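Putative secreted glycosylhydrolase (Parabacteroides distasonis ATCC 8503, PDB 3IMM) is a putative secreted glycoside hydrolase that probably acts on 3-keto-disaccharides and carries a bound sodium ion. Local coordinates at residues Asn78-Gln83 with Gly102-His107; Ser63-Tyr68 with Ile180-Lys185; Thr144-Ser149 with Lys169-Leu174. One frame throughout, in Å; residues are numbered along the deposited sequence. Where two conformers were deposited one is given.

The three contacts run across one beta-sandwich of the concanavalin clan. Contact 2 lies within its five-stranded sheet, pairing strand 179-182 with 62-69; contact 1 joins the next strand, 80-85, an outermost one, to the loop 102-107. Their centres lie about 9 Å apart, and both supply ligands to the sodium ion. Contact 3 packs the end of strand 141-147, at an edge of the six-stranded sheet, on the loop 169-174, its centre about 10 Å from that of contact 1 and about 17 Å from that of contact 2. Along the chain, contacts 1 and 3 follow one another between the two segments of contact 2. Phe171, Met148 and Leu174 of contact 3 reach Val80 of contact 1.

Contact 1 (Asn78-Gln83 with Gly102-His107); sequences NSVEIQ and GAIYGH. With NA (sodium ion), chain D.
Ile82 and Ile104 form a single beta bridge, their CA atoms 4.7 Å apart, which joins strand 80-83 to an irregular loop through the backbone hydrogen bonds Tyr105 N to Glu81 O and Gln83 N to Ala103 O. A further bond, Gly102 N to Gln83 O, extends the pairing. Gly102 takes a positive phi that a glycine adopts readily.

Glu81 and Gln83, two residues apart on the strand, both reach the sodium ion, Glu81 OE2 at 2.7 Å and Gln83 OE1 at 2.4 Å. Ser63 O and Asn62 OD1 complete the sodium site. Glu81 is extended, whereas Gln83 bends at its second torsion (chi2 75°) and so brings its amide oxygen round to the ion. The Tyr105 ring lies beside both groups. Glu81 runs alongside it, with OE1 3.6 Å from Tyr105 CB and the carboxylate turned 48° from the ring. Gln83 comes across instead, its OE1 3.5 Å from Tyr105 CD1 and its amide only 25° from the ring plane. With an alanine in place of Tyr105 the ring is gone, and the Glu81 carboxylate and Gln83 amide would probably lose the wall they rest against. Outside this pair of segments, Gln83 NE2 is held by Glu99 O and Glu81 OE2 by Gln183.

Branched aliphatic residues suit the buried side: Val80 CG1 meets Ile104 CG2 at 3.7 Å, and Ile82 CG1 meets Ile104 CD1 at 3.9 Å. Water 1 joins Tyr105 O to Glu81 N, and His107 ND1 also donates to that carbonyl, in the plane of the imidazole.

Strand 80-85 is one of the two outermost strands of the five-stranded sheet, hydrogen-bonded to strand 62-69; Val80 and Ile82 pack on Ile134 and Val136 of strand 133-138, and Ile104 on strand 141-147.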
loop_
_atom_site.group_PDB
_atom_site.type_symbol
_atom_site.label_atom_id
_atom_site.label_comp_id
_atom_site.label_asym_id
_atom_site.label_seq_id
_atom_site.Cartn_x
_atom_site.Cartn_y
_atom_site.Cartn_z
ATOM N N ASN A 78 3.124 11.780 -5.716
ATOM C CA ASN A 78 1.766 12.320 -5.612
ATOM C C ASN A 78 0.832 11.278 -5.061
ATOM O O ASN A 78 -0.223 11.038 -5.613
ATOM C CB ASN A 78 1.281 12.826 -6.976
ATOM C CG ASN A 78 2.146 13.937 -7.519
ATOM O OD1 ASN A 78 2.244 14.982 -6.918
ATOM N ND2 ASN A 78 2.790 13.701 -8.638
ATOM N N SER A 79 1.231 10.655 -3.955
ATOM C CA SER A 79 0.443 9.561 -3.387
ATOM C C SER A 79 0.931 9.186 -1.992
ATOM O O SER A 79 1.981 9.639 -1.536
ATOM C CB SER A 79 0.478 8.304 -4.289
ATOM O OG SER A 79 1.788 7.740 -4.351
ATOM N N VAL A 80 0.149 8.331 -1.333
ATOM C CA VAL A 80 0.573 7.723 -0.073
ATOM C C VAL A 80 0.697 6.212 -0.284
ATOM O O VAL A 80 -0.172 5.587 -0.943
ATOM C CB VAL A 80 -0.459 8.041 1.030
ATOM C CG1 VAL A 80 -0.127 7.291 2.311
ATOM C CG2 VAL A 80 -0.555 9.554 1.187
ATOM N N GLU A 81 1.778 5.627 0.238
ATOM C CA GLU A 81 2.030 4.196 0.100
ATOM C C GLU A 81 2.073 3.496 1.461
ATOM O O GLU A 81 2.845 3.855 2.377
ATOM C CB GLU A 81 3.337 3.913 -0.630
ATOM C CG GLU A 81 3.676 2.450 -0.677
ATOM C CD GLU A 81 4.998 2.201 -1.369
ATOM O OE1 GLU A 81 5.775 3.167 -1.544
ATOM O OE2 GLU A 81 5.260 1.029 -1.709
ATOM N N ILE A 82 1.202 2.498 1.560
ATOM C CA ILE A 82 1.175 1.577 2.664
ATOM C C ILE A 82 2.093 0.425 2.284
ATOM O O ILE A 82 1.834 -0.304 1.339
ATOM C CB ILE A 82 -0.224 1.041 2.987
ATOM C CG1 ILE A 82 -1.189 2.175 3.395
ATOM C CG2 ILE A 82 -0.088 0.050 4.197
ATOM C CD1 ILE A 82 -1.683 3.105 2.288
ATOM N N GLN A 83 3.195 0.319 3.016
ATOM C CA GLN A 83 4.199 -0.702 2.760
ATOM C C GLN A 83 3.678 -2.124 2.977
ATOM O O GLN A 83 3.032 -2.419 3.987
ATOM C CB GLN A 83 5.362 -0.481 3.722
ATOM C CG GLN A 83 6.540 -1.412 3.568
ATOM C CD GLN A 83 7.394 -1.120 2.374
ATOM O OE1 GLN A 83 6.982 -0.411 1.461
ATOM N NE2 GLN A 83 8.608 -1.650 2.381
ATOM N N GLY A 102 2.959 -2.752 6.752
ATOM C CA GLY A 102 1.913 -1.914 7.326
ATOM C C GLY A 102 2.400 -0.519 7.693
ATOM O O GLY A 102 1.630 0.281 8.155
ATOM N N ALA A 103 3.675 -0.216 7.466
ATOM C CA ALA A 103 4.133 1.136 7.604
ATOM C C ALA A 103 3.578 2.025 6.494
ATOM O O ALA A 103 3.152 1.546 5.446
ATOM C CB ALA A 103 5.628 1.190 7.598
ATOM N N ILE A 104 3.643 3.333 6.728
ATOM C CA ILE A 104 3.482 4.329 5.658
ATOM C C ILE A 104 4.875 4.593 5.133
ATOM O O ILE A 104 5.749 5.202 5.819
ATOM C CB ILE A 104 2.778 5.631 6.128
ATOM C CG1 ILE A 104 1.526 5.306 6.917
ATOM C CG2 ILE A 104 2.419 6.557 4.912
ATOM C CD1 ILE A 104 0.504 4.524 6.058
ATOM N N TYR A 105 5.122 4.065 3.938
ATOM C CA TYR A 105 6.458 3.958 3.419
ATOM C C TYR A 105 7.104 5.323 3.403
ATOM O O TYR A 105 6.522 6.295 2.931
ATOM C CB TYR A 105 6.549 3.348 2.011
ATOM C CG TYR A 105 7.962 3.383 1.534
ATOM C CD1 TYR A 105 8.875 2.471 2.023
ATOM C CD2 TYR A 105 8.428 4.398 0.680
ATOM C CE1 TYR A 105 10.216 2.532 1.667
ATOM C CE2 TYR A 105 9.766 4.458 0.315
ATOM C CZ TYR A 105 10.644 3.501 0.799
ATOM O OH TYR A 105 11.958 3.512 0.463
ATOM N N GLY A 106 8.319 5.369 3.907
ATOM C CA GLY A 106 9.098 6.624 3.956
ATOM C C GLY A 106 8.695 7.667 4.973
ATOM O O GLY A 106 9.386 8.720 5.101
ATOM N N HIS A 107 7.643 7.367 5.753
ATOM C CA HIS A 107 6.972 8.372 6.590
ATOM C C HIS A 107 6.690 7.981 8.043
ATOM O O HIS A 107 6.826 8.820 8.958
ATOM C CB HIS A 107 5.687 8.845 5.895
ATOM C CG HIS A 107 5.957 9.610 4.637
ATOM N ND1 HIS A 107 6.187 8.997 3.421
ATOM C CD2 HIS A 107 6.097 10.940 4.424
ATOM C CE1 HIS A 107 6.430 9.924 2.513
ATOM N NE2 HIS A 107 6.388 11.111 3.098
HETATM NA NA NA D . 7.121 -0.764 -0.918
HETATM O O HOH W 1 3.778 6.950 1.667
#

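Contact 2 (Ser63-Tyr68 with Ile180-Lys185); sequences SGVVVY and IGLQGK. With NA (sodium ion), chain D.
Gln183 leans over the backbone of Gly64 across the pairing. In the conformer described, its CB lies 4.2 Å from Gly64 O, CG passes the same oxygen at 3.9 Å, and CD stays close by. At the tip NE2 is 3.4 Å from Gly64 CA and 3.7 Å from Val66 CG2, and it hydrogen-bonds to Glu81 OE2. CG stands opposite the carbonyl carbon (chi1 -63°) and the chain then runs extended, which carries the amide across the neighbouring strand. In this conformer a CB on Gly64 would probably come too close to NE2, which fits a glycine.

Strands 63-67 and 180-182 are antiparallel neighbours in one sheet of the concanavalin-type sandwich. Val66 and Gly181 make the hydrogen-bonded pair, Val66 N to Gly181 O being nearly straight at 175° and Gly181 N giving its hydrogen back to Val66 O. In the adjoining non-hydrogen-bonded pair Val65 CG2 and Leu182 CD2 touch at 3.8 Å, lying side by side. Both point into the sandwich core, where Val65 meets Leu51 and Leu53 and Leu182 meets Phe193 and Ile196. Near the start of its strand Ser63 lends its backbone O to the sodium ion, 2.5 Å away.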
loop_
_atom_site.group_PDB
_atom_site.type_symbol
_atom_site.label_atom_id
_atom_site.label_comp_id
_atom_site.label_asym_id
_atom_site.label_seq_id
_atom_site.Cartn_x
_atom_site.Cartn_y
_atom_site.Cartn_z
ATOM N N SER A 63 6.605 -4.415 -1.471
ATOM C CA SER A 63 5.537 -3.936 -2.361
ATOM C C SER A 63 4.716 -2.897 -1.588
ATOM O O SER A 63 5.175 -2.377 -0.599
ATOM C CB SER A 63 4.692 -5.122 -2.837
ATOM O OG SER A 63 3.732 -4.732 -3.820
ATOM N N GLY A 64 3.520 -2.560 -2.034
ATOM C CA GLY A 64 2.769 -1.504 -1.349
ATOM C C GLY A 64 1.446 -1.219 -2.004
ATOM O O GLY A 64 1.269 -1.468 -3.179
ATOM N N VAL A 65 0.513 -0.717 -1.207
ATOM C CA VAL A 65 -0.781 -0.290 -1.675
ATOM C C VAL A 65 -0.689 1.229 -1.763
ATOM O O VAL A 65 -0.230 1.890 -0.806
ATOM C CB VAL A 65 -1.880 -0.738 -0.701
ATOM C CG1 VAL A 65 -3.236 -0.311 -1.216
ATOM C CG2 VAL A 65 -1.826 -2.302 -0.503
ATOM N N VAL A 66 -1.115 1.788 -2.890
ATOM C CA VAL A 66 -1.048 3.230 -3.103
ATOM C C VAL A 66 -2.444 3.803 -2.998
ATOM O O VAL A 66 -3.360 3.275 -3.583
ATOM C CB VAL A 66 -0.385 3.561 -4.452
ATOM C CG1 VAL A 66 -0.302 5.053 -4.678
ATOM C CG2 VAL A 66 1.032 2.946 -4.478
ATOM N N VAL A 67 -2.608 4.854 -2.212
ATOM C CA VAL A 67 -3.909 5.533 -2.064
ATOM C C VAL A 67 -3.694 7.014 -2.344
ATOM O O VAL A 67 -2.539 7.512 -2.403
ATOM C CB VAL A 67 -4.563 5.305 -0.659
ATOM C CG1 VAL A 67 -4.813 3.796 -0.420
ATOM C CG2 VAL A 67 -3.707 5.927 0.509
ATOM N N TYR A 68 -4.797 7.713 -2.580
ATOM C CA TYR A 68 -4.763 9.155 -2.729
ATOM C C TYR A 68 -3.842 9.579 -3.868
ATOM O O TYR A 68 -3.135 10.604 -3.769
ATOM C CB TYR A 68 -4.275 9.802 -1.403
ATOM C CG TYR A 68 -5.147 9.637 -0.187
ATOM C CD1 TYR A 68 -6.442 9.160 -0.286
ATOM C CD2 TYR A 68 -4.694 10.068 1.083
ATOM C CE1 TYR A 68 -7.238 9.042 0.819
ATOM C CE2 TYR A 68 -5.511 9.982 2.201
ATOM C CZ TYR A 68 -6.779 9.478 2.058
ATOM O OH TYR A 68 -7.624 9.385 3.130
ATOM N N ILE A 180 -6.512 4.447 -6.419
ATOM C CA ILE A 180 -5.922 3.388 -5.655
ATOM C C ILE A 180 -5.174 2.455 -6.615
ATOM O O ILE A 180 -5.639 2.163 -7.723
ATOM C CB ILE A 180 -6.998 2.635 -4.799
ATOM C CG1 ILE A 180 -7.661 3.598 -3.818
ATOM C CG2 ILE A 180 -6.374 1.501 -4.044
ATOM C CD1 ILE A 180 -8.863 3.041 -3.025
ATOM N N GLY A 181 -3.979 2.047 -6.226
ATOM C CA GLY A 181 -3.231 1.091 -7.013
ATOM C C GLY A 181 -2.397 0.105 -6.215
ATOM O O GLY A 181 -2.193 0.256 -5.024
ATOM N N LEU A 182 -1.958 -0.932 -6.915
ATOM C CA LEU A 182 -0.984 -1.892 -6.424
ATOM C C LEU A 182 0.228 -1.827 -7.330
ATOM O O LEU A 182 0.126 -1.564 -8.531
ATOM C CB LEU A 182 -1.554 -3.306 -6.432
ATOM C CG LEU A 182 -2.822 -3.546 -5.628
ATOM C CD1 LEU A 182 -3.394 -4.938 -5.922
ATOM C CD2 LEU A 182 -2.514 -3.336 -4.111
ATOM N N GLN A 183 1.384 -2.045 -6.728
ATOM C CA GLN A 183 2.637 -2.004 -7.453
ATOM C C GLN A 183 2.990 -3.365 -8.021
ATOM O O GLN A 183 2.620 -4.399 -7.465
ATOM C CB GLN A 183 3.732 -1.487 -6.545
ATOM C CG GLN A 183 3.465 -0.071 -6.103
ATOM C CD GLN A 183 4.334 0.320 -4.965
ATOM O OE1 GLN A 183 5.553 0.397 -5.114
ATOM N NE2 GLN A 183 3.726 0.566 -3.809
ATOM N N GLY A 184 3.728 -3.309 -9.138
ATOM C CA GLY A 184 4.093 -4.469 -9.934
ATOM C C GLY A 184 5.327 -5.157 -9.402
ATOM O O GLY A 184 5.813 -4.825 -8.346
ATOM N N LYS A 185 5.812 -6.133 -10.152
ATOM C CA LYS A 185 6.988 -6.918 -9.800
ATOM C C LYS A 185 8.274 -6.257 -10.248
ATOM O O LYS A 185 8.451 -5.992 -11.429
ATOM C CB LYS A 185 6.832 -8.287 -10.455
ATOM C CG LYS A 185 8.008 -9.235 -10.367
ATOM C CD LYS A 185 7.647 -10.558 -11.100
ATOM C CE LYS A 185 8.817 -11.551 -11.238
ATOM N NZ LYS A 185 10.003 -10.987 -11.919
HETATM NA NA NA D . 7.121 -0.764 -0.918
HETATM O O HOH W 2 5.459 -5.303 -5.842
#

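Contact 3 (Thr144-Ser149 with Lys169-Leu174); sequences TEMDMS and KPFAEL
Met146 and Phe171 make the Met-aromatic contact of this junction, their side chains crossing at about a right angle. SE of this selenomethionine lies in the ring plane at its edge, 4.0 Å from Phe171 CD2.

Apolar packing is carried by Met148, also a selenomethionine. A bend at its last torsion (chi3 69°) brings CE to 3.6 Å from Leu174 CB and 4.1 Å from Phe171 CB. An unbranched, flexible chain suits this spot, since it can set its methyl against Leu174 CB and Phe171 O, the latter 3.4 Å from CE. Ala172 approaches the backbone instead, its CB 3.6 Å from Ser149 O; a small methyl fits where the two 3-10 turns come close.

Hydrogen bonds stay within one segment. Asp147 OD1 accepts from Ser149 N at 3.0 Å, an Asx turn, and from Ser149 OG at 2.6 Å. Both donors come from the same face of the carboxylate, which fixes its rotation where the strand ends.

Strand 141-147 is an outermost strand of the six-stranded sheet; its Met146 and, just after it, Met148 hydrogen-bond by backbone with Ile134 and Gln132. Phe171 stacks on His107 and, with Met148 and Leu174, packs against Val80 of strand 80-85 in the opposing sheet.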
loop_
_atom_site.group_PDB
_atom_site.type_symbol
_atom_site.label_atom_id
_atom_site.label_comp_id
_atom_site.label_asym_id
_atom_site.label_seq_id
_atom_site.Cartn_x
_atom_site.Cartn_y
_atom_site.Cartn_z
ATOM N N THR A 144 -0.654 0.861 12.499
ATOM C CA THR A 144 -0.221 2.168 12.011
ATOM C C THR A 144 -1.392 3.101 12.016
ATOM O O THR A 144 -2.492 2.738 11.595
ATOM C CB THR A 144 0.388 2.046 10.576
ATOM O OG1 THR A 144 1.402 1.037 10.611
ATOM C CG2 THR A 144 0.965 3.380 10.060
ATOM N N GLU A 145 -1.146 4.309 12.508
ATOM C CA GLU A 145 -2.156 5.379 12.560
ATOM C C GLU A 145 -1.455 6.682 12.257
ATOM O O GLU A 145 -0.676 7.181 13.070
ATOM C CB GLU A 145 -2.790 5.496 13.942
ATOM C CG GLU A 145 -4.084 4.801 14.055
ATOM C CD GLU A 145 -4.743 5.013 15.374
ATOM O OE1 GLU A 145 -4.224 4.512 16.375
ATOM O OE2 GLU A 145 -5.773 5.698 15.395
HETATM N N MSE A 146 -1.738 7.230 11.089
HETATM C CA MSE A 146 -1.112 8.442 10.641
HETATM C C MSE A 146 -2.136 9.547 10.645
HETATM O O MSE A 146 -3.213 9.402 10.073
HETATM C CB MSE A 146 -0.635 8.284 9.197
HETATM C CG MSE A 146 -0.172 9.609 8.594
HETATM SE SE MSE A 146 0.828 9.400 6.946
HETATM C CE MSE A 146 2.548 9.148 7.590
ATOM N N ASP A 147 -1.765 10.679 11.217
ATOM C CA ASP A 147 -2.438 11.970 10.919
ATOM C C ASP A 147 -1.514 12.813 10.040
ATOM O O ASP A 147 -0.612 13.451 10.530
ATOM C CB ASP A 147 -2.785 12.722 12.215
ATOM C CG ASP A 147 -3.511 14.065 11.965
ATOM O OD1 ASP A 147 -3.527 14.612 10.833
ATOM O OD2 ASP A 147 -4.011 14.608 12.958
HETATM N N MSE A 148 -1.830 12.875 8.752
HETATM C CA MSE A 148 -1.035 13.557 7.731
HETATM C C MSE A 148 -0.768 15.028 8.007
HETATM O O MSE A 148 0.194 15.588 7.463
HETATM C CB MSE A 148 -1.694 13.397 6.336
HETATM C CG MSE A 148 -1.819 11.974 5.904
HETATM SE SE MSE A 148 -2.855 11.735 4.340
HETATM C CE MSE A 148 -1.664 12.552 3.028
ATOM N N SER A 149 -1.580 15.650 8.863
ATOM C CA SER A 149 -1.412 17.071 9.186
ATOM C C SER A 149 -0.131 17.318 9.952
ATOM O O SER A 149 0.371 18.420 9.898
ATOM C CB SER A 149 -2.617 17.658 9.941
ATOM O OG SER A 149 -2.771 17.052 11.182
ATOM N N LYS A 169 7.022 15.921 -1.297
ATOM C CA LYS A 169 5.819 16.727 -1.075
ATOM C C LYS A 169 5.304 16.489 0.335
ATOM O O LYS A 169 5.006 15.338 0.673
ATOM C CB LYS A 169 4.739 16.379 -2.100
ATOM C CG LYS A 169 5.214 16.573 -3.527
ATOM C CD LYS A 169 4.062 16.911 -4.432
ATOM C CE LYS A 169 4.505 17.030 -5.893
ATOM N NZ LYS A 169 3.340 17.363 -6.768
ATOM N N PRO A 170 5.216 17.564 1.163
ATOM C CA PRO A 170 4.759 17.415 2.554
ATOM C C PRO A 170 3.389 16.743 2.606
ATOM O O PRO A 170 2.455 17.182 1.925
ATOM C CB PRO A 170 4.677 18.858 3.060
ATOM C CG PRO A 170 5.597 19.621 2.219
ATOM C CD PRO A 170 5.522 18.968 0.852
ATOM N N PHE A 171 3.263 15.680 3.390
ATOM C CA PHE A 171 1.973 14.977 3.473
ATOM C C PHE A 171 0.856 15.825 4.062
ATOM O O PHE A 171 -0.301 15.579 3.758
ATOM C CB PHE A 171 2.120 13.623 4.204
ATOM C CG PHE A 171 2.552 12.465 3.294
ATOM C CD1 PHE A 171 3.172 12.688 2.074
ATOM C CD2 PHE A 171 2.381 11.149 3.709
ATOM C CE1 PHE A 171 3.579 11.610 1.246
ATOM C CE2 PHE A 171 2.772 10.093 2.894
ATOM C CZ PHE A 171 3.382 10.324 1.671
ATOM N N ALA A 172 1.190 16.844 4.867
ATOM C CA ALA A 172 0.204 17.783 5.376
ATOM C C ALA A 172 -0.540 18.555 4.295
ATOM O O ALA A 172 -1.635 19.047 4.547
ATOM C CB ALA A 172 0.825 18.757 6.380
ATOM N N GLU A 173 0.030 18.647 3.099
ATOM C CA GLU A 173 -0.595 19.415 2.021
ATOM C C GLU A 173 -1.028 18.492 0.871
ATOM O O GLU A 173 -1.479 18.960 -0.177
ATOM C CB GLU A 173 0.349 20.514 1.517
ATOM C CG GLU A 173 1.425 20.999 2.502
ATOM C CD GLU A 173 0.923 21.894 3.635
ATOM O OE1 GLU A 173 -0.247 22.337 3.609
ATOM O OE2 GLU A 173 1.725 22.152 4.567
ATOM N N LEU A 174 -0.886 17.180 1.066
ATOM C CA LEU A 174 -1.343 16.207 0.088
ATOM C C LEU A 174 -2.888 16.124 0.110
ATOM O O LEU A 174 -3.507 16.145 1.199
ATOM C CB LEU A 174 -0.689 14.842 0.361
ATOM C CG LEU A 174 0.179 14.240 -0.753
ATOM C CD1 LEU A 174 1.224 15.156 -1.259
ATOM C CD2 LEU A 174 0.761 12.956 -0.287
#